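Local structure of putative dihydrodipicolinate synthase (Thermus thermophilus, 2PCQ) at residues 8-13 with 45-50; 6-9 with 15-18; 39-44 with 239-244; 54-59 with 63-68. The protein belongs to the dihydrodipicolinate synthetase family and folds as a TIM barrel, with four chains making up the assembly. One frame throughout, in Å; residues are numbered along the deposited sequence.

All four contacts lie in one TIM barrel, and three of them gather around the loops that follow its first two strands. Contacts 1 and 2 share Thr8 and Pro9, their centres about 6 Å apart. Contact 3, about 11 Å from contact 1 and 10 Å from contact 2, ties the loop after strand 36-37 to the distant helix 216-247; Thr8 joins it through its bonds to Lys242 and Gly42. Contact 4 lies further along helix 49-57, which contact 1 also uses, and a Glu18–Arg54 salt bridge links it to contact 2. Along the chain contact 4 is nested inside the long loop closed by contact 3, yet the two do not touch, their centres about 16 Å apart.

Contact 1 of 4, residues 8-13 with 45-50; sequences TPFDRE and VHLTPE
Phe10 and Leu47 bring together two stretches whose backbones stay well apart. The closest CA atoms, those of Thr8 and His46, are separated by 9.5 Å, and 8-13 has no regular structure, while 45-50 leaves a 3-10 turn, passes through Leu47 and Thr48 and enters helix 49-57. The gap is therefore spanned by side chains alone. Leu47 sends its CD2 methyl to the rim of the Phe10 ring, near the ring plane, and sits 3.4 Å from Phe10 CZ; CE1 is just as near, so the methyl straddles one ring bond in a tight fit. Both residues hold CG anti to their own carbonyl carbon, Phe10 with chi1 -67° and Leu47 with chi1 -56°; the ring enters the space between the two segments, and Leu47 reaches it with its end, CD2. The other branch of Leu47, CD1, reaches Thr8 CG2 at 4.4 Å. At the ring tip, His46 CB approaches Phe10 CZ obliquely at 4.5 Å, while the imidazole turns away to pair through ND1 with Glu43 OE1. Thr8 likewise gives its polar end to another partner, Gly42 O. Around this buried patch, Thr8 and Pro9 pack on Phe21 of helix 18-28, Tyr100 of the second subunit meets the His46 ring edge-to-face, and Thr48 caps the start of helix 49-57, so the contact ties the first beta-alpha loop to the entrance of the second barrel helix.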
loop_
_atom_site.group_PDB
_atom_site.type_symbol
_atom_site.label_atom_id
_atom_site.label_comp_id
_atom_site.label_asym_id
_atom_site.label_seq_id
_atom_site.Cartn_x
_atom_site.Cartn_y
_atom_site.Cartn_z
ATOM N N THR A 8 14.618 -26.370 1.885
ATOM C CA THR A 8 16.029 -26.727 1.869
ATOM C C THR A 8 16.454 -26.805 3.330
ATOM O O THR A 8 16.462 -25.800 4.040
ATOM C CB THR A 8 16.872 -25.670 1.138
ATOM O OG1 THR A 8 16.422 -25.565 -0.219
ATOM C CG2 THR A 8 18.345 -26.067 1.148
ATOM N N PRO A 9 16.799 -28.012 3.802
ATOM C CA PRO A 9 17.219 -28.261 5.183
ATOM C C PRO A 9 18.528 -27.633 5.640
ATOM O O PRO A 9 19.524 -27.658 4.925
ATOM C CB PRO A 9 17.291 -29.790 5.258
ATOM C CG PRO A 9 16.377 -30.251 4.157
ATOM C CD PRO A 9 16.697 -29.278 3.056
ATOM N N PHE A 10 18.496 -27.072 6.847
ATOM C CA PHE A 10 19.659 -26.480 7.507
ATOM C C PHE A 10 19.575 -27.076 8.914
ATOM O O PHE A 10 18.475 -27.368 9.384
ATOM C CB PHE A 10 19.530 -24.953 7.647
ATOM C CG PHE A 10 19.553 -24.204 6.344
ATOM C CD1 PHE A 10 20.740 -24.038 5.638
ATOM C CD2 PHE A 10 18.378 -23.658 5.823
ATOM C CE1 PHE A 10 20.762 -23.338 4.430
ATOM C CE2 PHE A 10 18.385 -22.959 4.621
ATOM C CZ PHE A 10 19.581 -22.797 3.919
ATOM N N ASP A 11 20.707 -27.283 9.582
ATOM C CA ASP A 11 20.634 -27.780 10.951
ATOM C C ASP A 11 20.315 -26.542 11.784
ATOM O O ASP A 11 20.151 -25.457 11.227
ATOM C CB ASP A 11 21.954 -28.419 11.412
ATOM C CG ASP A 11 23.151 -27.497 11.251
ATOM O OD1 ASP A 11 23.011 -26.271 11.447
ATOM O OD2 ASP A 11 24.244 -28.017 10.944
ATOM N N ARG A 12 20.227 -26.691 13.103
ATOM C CA ARG A 12 19.913 -25.558 13.971
ATOM C C ARG A 12 20.909 -24.403 13.888
ATOM O O ARG A 12 20.548 -23.251 14.143
ATOM C CB ARG A 12 19.790 -26.022 15.426
ATOM C CG ARG A 12 18.462 -26.692 15.753
ATOM C CD ARG A 12 18.447 -27.214 17.182
ATOM N NE ARG A 12 17.174 -27.833 17.533
ATOM C CZ ARG A 12 16.041 -27.165 17.721
ATOM N NH1 ARG A 12 16.012 -25.846 17.593
ATOM N NH2 ARG A 12 14.935 -27.817 18.037
ATOM N N GLU A 13 22.156 -24.704 13.533
ATOM C CA GLU A 13 23.179 -23.665 13.426
ATOM C C GLU A 13 23.166 -22.961 12.068
ATOM O O GLU A 13 23.898 -21.993 11.857
ATOM C CB GLU A 13 24.569 -24.254 13.687
ATOM C CG GLU A 13 24.827 -24.653 15.135
ATOM C CD GLU A 13 23.921 -25.774 15.611
ATOM O OE1 GLU A 13 23.906 -26.845 14.966
ATOM O OE2 GLU A 13 23.228 -25.585 16.635
ATOM N N VAL A 45 17.308 -17.921 -1.656
ATOM C CA VAL A 45 18.013 -16.663 -1.409
ATOM C C VAL A 45 18.797 -16.669 -0.101
ATOM O O VAL A 45 19.522 -15.720 0.196
ATOM C CB VAL A 45 17.050 -15.448 -1.404
ATOM C CG1 VAL A 45 16.362 -15.327 -2.761
ATOM C CG2 VAL A 45 16.028 -15.588 -0.288
ATOM N N HIS A 46 18.656 -17.736 0.679
ATOM C CA HIS A 46 19.387 -17.849 1.934
ATOM C C HIS A 46 20.701 -18.600 1.727
ATOM O O HIS A 46 21.448 -18.837 2.674
ATOM C CB HIS A 46 18.540 -18.565 2.988
ATOM C CG HIS A 46 17.489 -17.698 3.607
ATOM N ND1 HIS A 46 16.667 -18.137 4.625
ATOM C CD2 HIS A 46 17.149 -16.407 3.381
ATOM C CE1 HIS A 46 15.871 -17.153 4.999
ATOM N NE2 HIS A 46 16.141 -16.091 4.261
ATOM N N LEU A 47 20.983 -18.958 0.478
ATOM C CA LEU A 47 22.202 -19.692 0.148
ATOM C C LEU A 47 23.171 -18.866 -0.682
ATOM O O LEU A 47 22.758 -18.021 -1.471
ATOM C CB LEU A 47 21.858 -20.950 -0.656
ATOM C CG LEU A 47 20.872 -21.959 -0.070
ATOM C CD1 LEU A 47 20.520 -22.985 -1.131
ATOM C CD2 LEU A 47 21.479 -22.627 1.148
ATOM N N THR A 48 24.463 -19.118 -0.501
ATOM C CA THR A 48 25.482 -18.438 -1.289
ATOM C C THR A 48 25.526 -19.227 -2.598
ATOM O O THR A 48 25.029 -20.351 -2.658
ATOM C CB THR A 48 26.876 -18.526 -0.633
ATOM O OG1 THR A 48 27.267 -19.899 -0.525
ATOM C CG2 THR A 48 26.861 -17.888 0.745
ATOM N N PRO A 49 26.107 -18.653 -3.661
ATOM C CA PRO A 49 26.178 -19.366 -4.940
ATOM C C PRO A 49 26.799 -20.758 -4.794
ATOM O O PRO A 49 26.387 -21.706 -5.459
ATOM C CB PRO A 49 27.032 -18.439 -5.797
ATOM C CG PRO A 49 26.625 -17.079 -5.297
ATOM C CD PRO A 49 26.622 -17.278 -3.794
ATOM N N GLU A 50 27.785 -20.867 -3.911
ATOM C CA GLU A 50 28.474 -22.134 -3.671
ATOM C C GLU A 50 27.529 -23.161 -3.045
ATOM O O GLU A 50 27.468 -24.309 -3.487
ATOM C CB GLU A 50 29.686 -21.891 -2.764
ATOM C CG GLU A 50 30.626 -23.077 -2.583
ATOM C CD GLU A 50 30.109 -24.097 -1.586
ATOM O OE1 GLU A 50 29.682 -23.685 -0.487
ATOM O OE2 GLU A 50 30.142 -25.310 -1.896
#

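Contact 2 of 4, residues 6-9 with 15-18; sequences IPTP and RLDE
Pro9 and Asp17 close a loop by a backbone hydrogen bond, with a small apolar touch beside it, in the connection that leads from strand 2-6 of the barrel to helix 18-28. Their CA atoms lie 5.5 Å apart, the nearest pair across the two segments. Asp17 N donates to Pro9 O over 3.0 Å, and the N-H points nearly straight at the oxygen (167°). The donor nevertheless stands above the carbonyl plane, 38° out of it, and does not follow a lone pair. Next to this bond Leu16 folds inward: CG is anti to the backbone N (chi1 174°), and the CD1 branch swings back to rest 3.6 Å from Pro9 O and 3.5 Å from Thr8 CG2. One methyl thus flanks the carbonyl oxygen and also packs against the threonine methyl. The Thr8 hydroxyl takes no part, being bonded to Gly42 O. Pro9 CB and Asp17 CB lie 4.3 Å apart. The carboxylate of Asp17 leads off elsewhere, and its OD1 accepts a hydrogen bond from the backbone N of Ala20. Asp17 therefore has two tasks, its main-chain N shutting the loop and its side chain receiving an N-H from the first turn: a classic N-cap, here at the point where the first beta-alpha loop of a TIM barrel passes into its helix.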
loop_
_atom_site.group_PDB
_atom_site.type_symbol
_atom_site.label_atom_id
_atom_site.label_comp_id
_atom_site.label_asym_id
_atom_site.label_seq_id
_atom_site.Cartn_x
_atom_site.Cartn_y
_atom_site.Cartn_z
ATOM N N ILE A 6 9.748 -28.008 -2.280
ATOM C CA ILE A 6 10.423 -28.588 -1.128
ATOM C C ILE A 6 11.368 -27.628 -0.418
ATOM O O ILE A 6 12.097 -26.861 -1.047
ATOM C CB ILE A 6 11.207 -29.875 -1.495
ATOM C CG1 ILE A 6 12.370 -29.551 -2.433
ATOM C CG2 ILE A 6 10.267 -30.886 -2.142
ATOM C CD1 ILE A 6 13.315 -30.722 -2.633
ATOM N N PRO A 7 11.351 -27.647 0.921
ATOM C CA PRO A 7 12.235 -26.759 1.671
ATOM C C PRO A 7 13.671 -27.251 1.580
ATOM O O PRO A 7 13.915 -28.399 1.207
ATOM C CB PRO A 7 11.677 -26.835 3.091
ATOM C CG PRO A 7 11.143 -28.227 3.164
ATOM C CD PRO A 7 10.454 -28.390 1.825
ATOM N N THR A 8 14.618 -26.370 1.885
ATOM C CA THR A 8 16.029 -26.727 1.869
ATOM C C THR A 8 16.454 -26.805 3.330
ATOM O O THR A 8 16.462 -25.800 4.040
ATOM C CB THR A 8 16.872 -25.670 1.138
ATOM O OG1 THR A 8 16.422 -25.565 -0.219
ATOM C CG2 THR A 8 18.345 -26.067 1.148
ATOM N N PRO A 9 16.799 -28.012 3.802
ATOM C CA PRO A 9 17.219 -28.261 5.183
ATOM C C PRO A 9 18.528 -27.633 5.640
ATOM O O PRO A 9 19.524 -27.658 4.925
ATOM C CB PRO A 9 17.291 -29.790 5.258
ATOM C CG PRO A 9 16.377 -30.251 4.157
ATOM C CD PRO A 9 16.697 -29.278 3.056
ATOM N N ARG A 15 23.688 -24.616 9.045
ATOM C CA ARG A 15 24.522 -25.299 8.062
ATOM C C ARG A 15 23.655 -26.084 7.080
ATOM O O ARG A 15 22.736 -26.795 7.485
ATOM C CB ARG A 15 25.497 -26.257 8.759
ATOM C CG ARG A 15 26.613 -25.572 9.544
ATOM C CD ARG A 15 27.561 -26.596 10.163
ATOM N NE ARG A 15 26.959 -27.287 11.301
ATOM C CZ ARG A 15 27.090 -26.903 12.567
ATOM N NH1 ARG A 15 27.812 -25.831 12.867
ATOM N NH2 ARG A 15 26.489 -27.583 13.535
ATOM N N LEU A 16 23.939 -25.943 5.789
ATOM C CA LEU A 16 23.191 -26.668 4.773
ATOM C C LEU A 16 23.363 -28.161 5.039
ATOM O O LEU A 16 24.479 -28.629 5.270
ATOM C CB LEU A 16 23.723 -26.332 3.376
ATOM C CG LEU A 16 23.117 -27.137 2.221
ATOM C CD1 LEU A 16 21.626 -26.840 2.114
ATOM C CD2 LEU A 16 23.827 -26.793 0.919
ATOM N N ASP A 17 22.263 -28.907 5.017
ATOM C CA ASP A 17 22.326 -30.347 5.255
ATOM C C ASP A 17 21.993 -31.075 3.958
ATOM O O ASP A 17 20.829 -31.358 3.680
ATOM C CB ASP A 17 21.328 -30.754 6.340
ATOM C CG ASP A 17 21.532 -32.186 6.814
ATOM O OD1 ASP A 17 21.970 -33.033 6.005
ATOM O OD2 ASP A 17 21.242 -32.469 7.993
ATOM N N GLU A 18 23.023 -31.369 3.171
ATOM C CA GLU A 18 22.869 -32.052 1.888
ATOM C C GLU A 18 22.194 -33.416 1.998
ATOM O O GLU A 18 21.323 -33.754 1.194
ATOM C CB GLU A 18 24.238 -32.219 1.221
ATOM C CG GLU A 18 24.916 -30.905 0.874
ATOM C CD GLU A 18 26.336 -31.093 0.379
ATOM O OE1 GLU A 18 26.544 -31.860 -0.587
ATOM O OE2 GLU A 18 27.248 -30.467 0.958
#

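Contact 3 of 4, residues 39-44 with 239-244; sequences GSNGEG and PLLKQA
Glu43 and Lys242 join two parts of the TIM barrel that are remote in sequence, the loop after strand 36-37 and the long helix 216-247. The charged interaction comes first. The two side chains arrive from opposite directions, both extended beyond CG, and Lys242 NZ donates to Glu43 OE2 at 2.8 Å in a salt bridge. The ammonium comes from the syn side of the carboxylate, 28° out of its plane. Lys242 NZ is also bonded to Thr8 O and Tyr254 O, so three oxygens grip this buried ammonium group, which should favour its charged form. The other oxygen, Glu43 OE1, accepts from His46 ND1 and Arg256 N, so both carboxylate oxygens are engaged.

Backbone bonds shape the loop. A type I turn from Gly39 to Gly42 is closed by Gly42 N to Gly39 O at 2.9 Å, and Glu43 then takes a left-handed conformation. From the second subunit, Tyr100 OH bonds to Ser40 O.

Van der Waals packing makes up the remainder: Leu241, projecting from the helix toward the turn, sets its CD2 methyl against the side of Asn41, 4.0 Å from CB and 3.9 Å from the amide oxygen OD1.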
loop_
_atom_site.group_PDB
_atom_site.type_symbol
_atom_site.label_atom_id
_atom_site.label_comp_id
_atom_site.label_asym_id
_atom_site.label_seq_id
_atom_site.Cartn_x
_atom_site.Cartn_y
_atom_site.Cartn_z
ATOM N N GLY A 39 12.190 -23.142 -4.619
ATOM C CA GLY A 39 11.009 -22.341 -4.892
ATOM C C GLY A 39 10.974 -21.279 -3.806
ATOM O O GLY A 39 11.925 -21.180 -3.035
ATOM N N SER A 40 9.902 -20.493 -3.720
ATOM C CA SER A 40 9.837 -19.450 -2.696
ATOM C C SER A 40 9.887 -20.003 -1.269
ATOM O O SER A 40 10.314 -19.312 -0.348
ATOM C CB SER A 40 8.586 -18.575 -2.883
ATOM O OG SER A 40 7.392 -19.336 -2.804
ATOM N N ASN A 41 9.457 -21.247 -1.082
ATOM C CA ASN A 41 9.498 -21.869 0.242
ATOM C C ASN A 41 10.804 -22.644 0.441
ATOM O O ASN A 41 11.024 -23.244 1.495
ATOM C CB ASN A 41 8.311 -22.826 0.420
ATOM C CG ASN A 41 7.050 -22.117 0.881
ATOM O OD1 ASN A 41 6.851 -21.891 2.080
ATOM N ND2 ASN A 41 6.192 -21.753 -0.070
ATOM N N GLY A 42 11.671 -22.614 -0.570
ATOM C CA GLY A 42 12.930 -23.342 -0.500
ATOM C C GLY A 42 14.167 -22.611 0.000
ATOM O O GLY A 42 15.257 -23.180 -0.010
ATOM N N GLU A 43 14.009 -21.361 0.434
ATOM C CA GLU A 43 15.116 -20.556 0.949
ATOM C C GLU A 43 16.320 -20.453 0.021
ATOM O O GLU A 43 17.465 -20.405 0.474
ATOM C CB GLU A 43 15.564 -21.081 2.321
ATOM C CG GLU A 43 14.531 -20.849 3.419
ATOM C CD GLU A 43 14.976 -21.361 4.780
ATOM O OE1 GLU A 43 15.791 -20.684 5.443
ATOM O OE2 GLU A 43 14.508 -22.446 5.184
ATOM N N GLY A 44 16.059 -20.406 -1.280
ATOM C CA GLY A 44 17.145 -20.284 -2.230
ATOM C C GLY A 44 17.969 -19.028 -1.986
ATOM O O GLY A 44 19.191 -19.065 -2.089
ATOM N N PRO A 239 8.926 -21.330 8.467
ATOM C CA PRO A 239 9.083 -21.951 9.787
ATOM C C PRO A 239 7.983 -22.972 10.087
ATOM O O PRO A 239 8.253 -24.037 10.639
ATOM C CB PRO A 239 9.039 -20.758 10.741
ATOM C CG PRO A 239 9.638 -19.654 9.917
ATOM C CD PRO A 239 8.967 -19.860 8.571
ATOM N N LEU A 240 6.743 -22.649 9.727
ATOM C CA LEU A 240 5.635 -23.567 9.979
ATOM C C LEU A 240 5.737 -24.802 9.094
ATOM O O LEU A 240 5.479 -25.916 9.546
ATOM C CB LEU A 240 4.284 -22.874 9.752
ATOM C CG LEU A 240 3.042 -23.730 10.045
ATOM C CD1 LEU A 240 3.120 -24.273 11.468
ATOM C CD2 LEU A 240 1.771 -22.903 9.853
ATOM N N LEU A 241 6.122 -24.604 7.837
ATOM C CA LEU A 241 6.265 -25.714 6.899
ATOM C C LEU A 241 7.302 -26.722 7.387
ATOM O O LEU A 241 7.049 -27.925 7.408
ATOM C CB LEU A 241 6.678 -25.194 5.516
ATOM C CG LEU A 241 7.006 -26.266 4.471
ATOM C CD1 LEU A 241 5.790 -27.163 4.269
ATOM C CD2 LEU A 241 7.423 -25.607 3.160
ATOM N N LYS A 242 8.472 -26.229 7.777
ATOM C CA LYS A 242 9.528 -27.110 8.249
ATOM C C LYS A 242 9.170 -27.800 9.559
ATOM O O LYS A 242 9.450 -28.984 9.736
ATOM C CB LYS A 242 10.842 -26.337 8.390
ATOM C CG LYS A 242 11.515 -26.053 7.050
ATOM C CD LYS A 242 12.917 -25.485 7.231
ATOM C CE LYS A 242 13.679 -25.505 5.920
ATOM N NZ LYS A 242 15.076 -25.014 6.078
ATOM N N GLN A 243 8.545 -27.067 10.475
ATOM C CA GLN A 243 8.162 -27.657 11.749
ATOM C C GLN A 243 7.145 -28.777 11.528
ATOM O O GLN A 243 7.175 -29.798 12.214
ATOM C CB GLN A 243 7.586 -26.591 12.684
ATOM C CG GLN A 243 7.088 -27.155 14.014
ATOM C CD GLN A 243 6.798 -26.074 15.036
ATOM O OE1 GLN A 243 6.388 -24.966 14.686
ATOM N NE2 GLN A 243 6.996 -26.397 16.310
ATOM N N ALA A 244 6.256 -28.587 10.557
ATOM C CA ALA A 244 5.240 -29.588 10.240
ATOM C C ALA A 244 5.902 -30.836 9.665
ATOM O O ALA A 244 5.569 -31.961 10.040
ATOM C CB ALA A 244 4.240 -29.023 9.241
#

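Contact 4 of 4, residues 54-59 with 63-68; sequences RGLRAL and KPFLVG
The Phe65 ring meets Leu56 at CE1, which lies 4.2 Å from the leucine CD1 methyl; the approach is oblique. Lys63 O occupies the ring edge in plane. The other flat group, the Arg57 guanidinium, belongs to the helix side and lies over its own neighbour one turn back, with Arg54 CA 3.5 Å above one face, lying nearer the border of the group than its middle. Leu56 reaches across because its CG is anti to the backbone N (chi1 -176°), which carries the isobutyl group from the helix toward the strand. In Phe65, with chi1 65°, CG is flanked by both the backbone N and the carbonyl carbon, and the ring swings in to meet it. The pairing belongs to the beta-alpha-beta unit of strand 36-37, helix 49-57 and strand 66-69, in which the helix packs on the outside of the parallel barrel and a loop leads to the next strand. Leu56 CD1 also meets the strand proper, lying 4.4 Å from Val67 CG2, so one methyl serves both Phe65 and Val67. Helix 74-87 adjoins the same patch: Ala87 touches Leu56 and Phe65, and Ala84 touches Val67. The nearest CA atoms, those of Leu56 and Val67, remain 8.9 Å apart.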
loop_
_atom_site.group_PDB
_atom_site.type_symbol
_atom_site.label_atom_id
_atom_site.label_comp_id
_atom_site.label_asym_id
_atom_site.label_seq_id
_atom_site.Cartn_x
_atom_site.Cartn_y
_atom_site.Cartn_z
ATOM N N ARG A 54 25.994 -26.652 -4.551
ATOM C CA ARG A 54 26.220 -27.850 -3.752
ATOM C C ARG A 54 24.896 -28.540 -3.423
ATOM O O ARG A 54 24.765 -29.758 -3.549
ATOM C CB ARG A 54 26.947 -27.466 -2.462
ATOM C CG ARG A 54 27.752 -28.583 -1.829
ATOM C CD ARG A 54 28.647 -28.024 -0.729
ATOM N NE ARG A 54 27.892 -27.668 0.468
ATOM C CZ ARG A 54 28.163 -26.620 1.237
ATOM N NH1 ARG A 54 29.169 -25.815 0.933
ATOM N NH2 ARG A 54 27.434 -26.382 2.317
ATOM N N GLY A 55 23.912 -27.751 -3.005
ATOM C CA GLY A 55 22.616 -28.306 -2.664
ATOM C C GLY A 55 21.957 -29.056 -3.805
ATOM O O GLY A 55 21.420 -30.146 -3.610
ATOM N N LEU A 56 22.000 -28.480 -5.002
ATOM C CA LEU A 56 21.383 -29.107 -6.166
ATOM C C LEU A 56 22.121 -30.373 -6.600
ATOM O O LEU A 56 21.495 -31.332 -7.046
ATOM C CB LEU A 56 21.310 -28.107 -7.325
ATOM C CG LEU A 56 20.600 -28.557 -8.609
ATOM C CD1 LEU A 56 19.189 -29.035 -8.290
ATOM C CD2 LEU A 56 20.559 -27.402 -9.599
ATOM N N ARG A 57 23.445 -30.377 -6.465
ATOM C CA ARG A 57 24.247 -31.546 -6.832
ATOM C C ARG A 57 23.954 -32.728 -5.908
ATOM O O ARG A 57 24.194 -33.880 -6.265
ATOM C CB ARG A 57 25.747 -31.235 -6.753
ATOM C CG ARG A 57 26.291 -30.312 -7.833
ATOM C CD ARG A 57 27.816 -30.433 -7.908
ATOM N NE ARG A 57 28.476 -30.025 -6.668
ATOM C CZ ARG A 57 28.799 -28.769 -6.367
ATOM N NH1 ARG A 57 28.527 -27.789 -7.219
ATOM N NH2 ARG A 57 29.386 -28.489 -5.211
ATOM N N ALA A 58 23.447 -32.439 -4.714
ATOM C CA ALA A 58 23.135 -33.483 -3.746
ATOM C C ALA A 58 21.837 -34.210 -4.089
ATOM O O ALA A 58 21.583 -35.304 -3.587
ATOM C CB ALA A 58 23.033 -32.884 -2.351
ATOM N N LEU A 59 21.020 -33.605 -4.944
ATOM C CA LEU A 59 19.744 -34.205 -5.318
ATOM C C LEU A 59 19.825 -35.077 -6.559
ATOM O O LEU A 59 20.689 -34.893 -7.408
ATOM C CB LEU A 59 18.690 -33.118 -5.545
ATOM C CG LEU A 59 18.433 -32.156 -4.382
ATOM C CD1 LEU A 59 17.344 -31.177 -4.787
ATOM C CD2 LEU A 59 18.025 -32.934 -3.130
ATOM N N LYS A 63 11.854 -37.766 -11.290
ATOM C CA LYS A 63 10.793 -37.194 -12.111
ATOM C C LYS A 63 11.206 -35.807 -12.596
ATOM O O LYS A 63 12.053 -35.162 -11.983
ATOM C CB LYS A 63 9.496 -37.101 -11.297
ATOM C CG LYS A 63 9.019 -38.440 -10.759
ATOM C CD LYS A 63 7.704 -38.321 -10.005
ATOM C CE LYS A 63 7.278 -39.676 -9.449
ATOM N NZ LYS A 63 5.978 -39.615 -8.727
ATOM N N PRO A 64 10.628 -35.338 -13.716
ATOM C CA PRO A 64 10.977 -34.008 -14.232
ATOM C C PRO A 64 10.792 -32.976 -13.121
ATOM O O PRO A 64 9.743 -32.930 -12.482
ATOM C CB PRO A 64 9.984 -33.809 -15.375
ATOM C CG PRO A 64 9.790 -35.211 -15.889
ATOM C CD PRO A 64 9.668 -36.017 -14.608
ATOM N N PHE A 65 11.806 -32.151 -12.893
ATOM C CA PHE A 65 11.726 -31.155 -11.835
ATOM C C PHE A 65 12.009 -29.741 -12.311
ATOM O O PHE A 65 12.553 -29.526 -13.398
ATOM C CB PHE A 65 12.690 -31.521 -10.704
ATOM C CG PHE A 65 14.143 -31.472 -11.096
ATOM C CD1 PHE A 65 14.951 -30.407 -10.703
ATOM C CD2 PHE A 65 14.713 -32.505 -11.835
ATOM C CE1 PHE A 65 16.306 -30.373 -11.035
ATOM C CE2 PHE A 65 16.067 -32.483 -12.174
ATOM C CZ PHE A 65 16.867 -31.415 -11.773
ATOM N N LEU A 66 11.627 -28.781 -11.477
ATOM C CA LEU A 66 11.830 -27.373 -11.766
ATOM C C LEU A 66 12.803 -26.812 -10.746
ATOM O O LEU A 66 12.896 -27.307 -9.622
ATOM C CB LEU A 66 10.507 -26.610 -11.663
ATOM C CG LEU A 66 9.344 -27.026 -12.565
ATOM C CD1 LEU A 66 8.091 -26.263 -12.149
ATOM C CD2 LEU A 66 9.692 -26.744 -14.022
ATOM N N VAL A 67 13.538 -25.782 -11.143
ATOM C CA VAL A 67 14.475 -25.139 -10.235
ATOM C C VAL A 67 14.180 -23.646 -10.216
ATOM O O VAL A 67 14.125 -23.001 -11.265
ATOM C CB VAL A 67 15.937 -25.357 -10.669
ATOM C CG1 VAL A 67 16.875 -24.643 -9.698
ATOM C CG2 VAL A 67 16.249 -26.844 -10.702
ATOM N N GLY A 68 13.976 -23.104 -9.023
ATOM C CA GLY A 68 13.699 -21.686 -8.908
ATOM C C GLY A 68 14.980 -20.891 -9.081
ATOM O O GLY A 68 16.029 -21.291 -8.577
#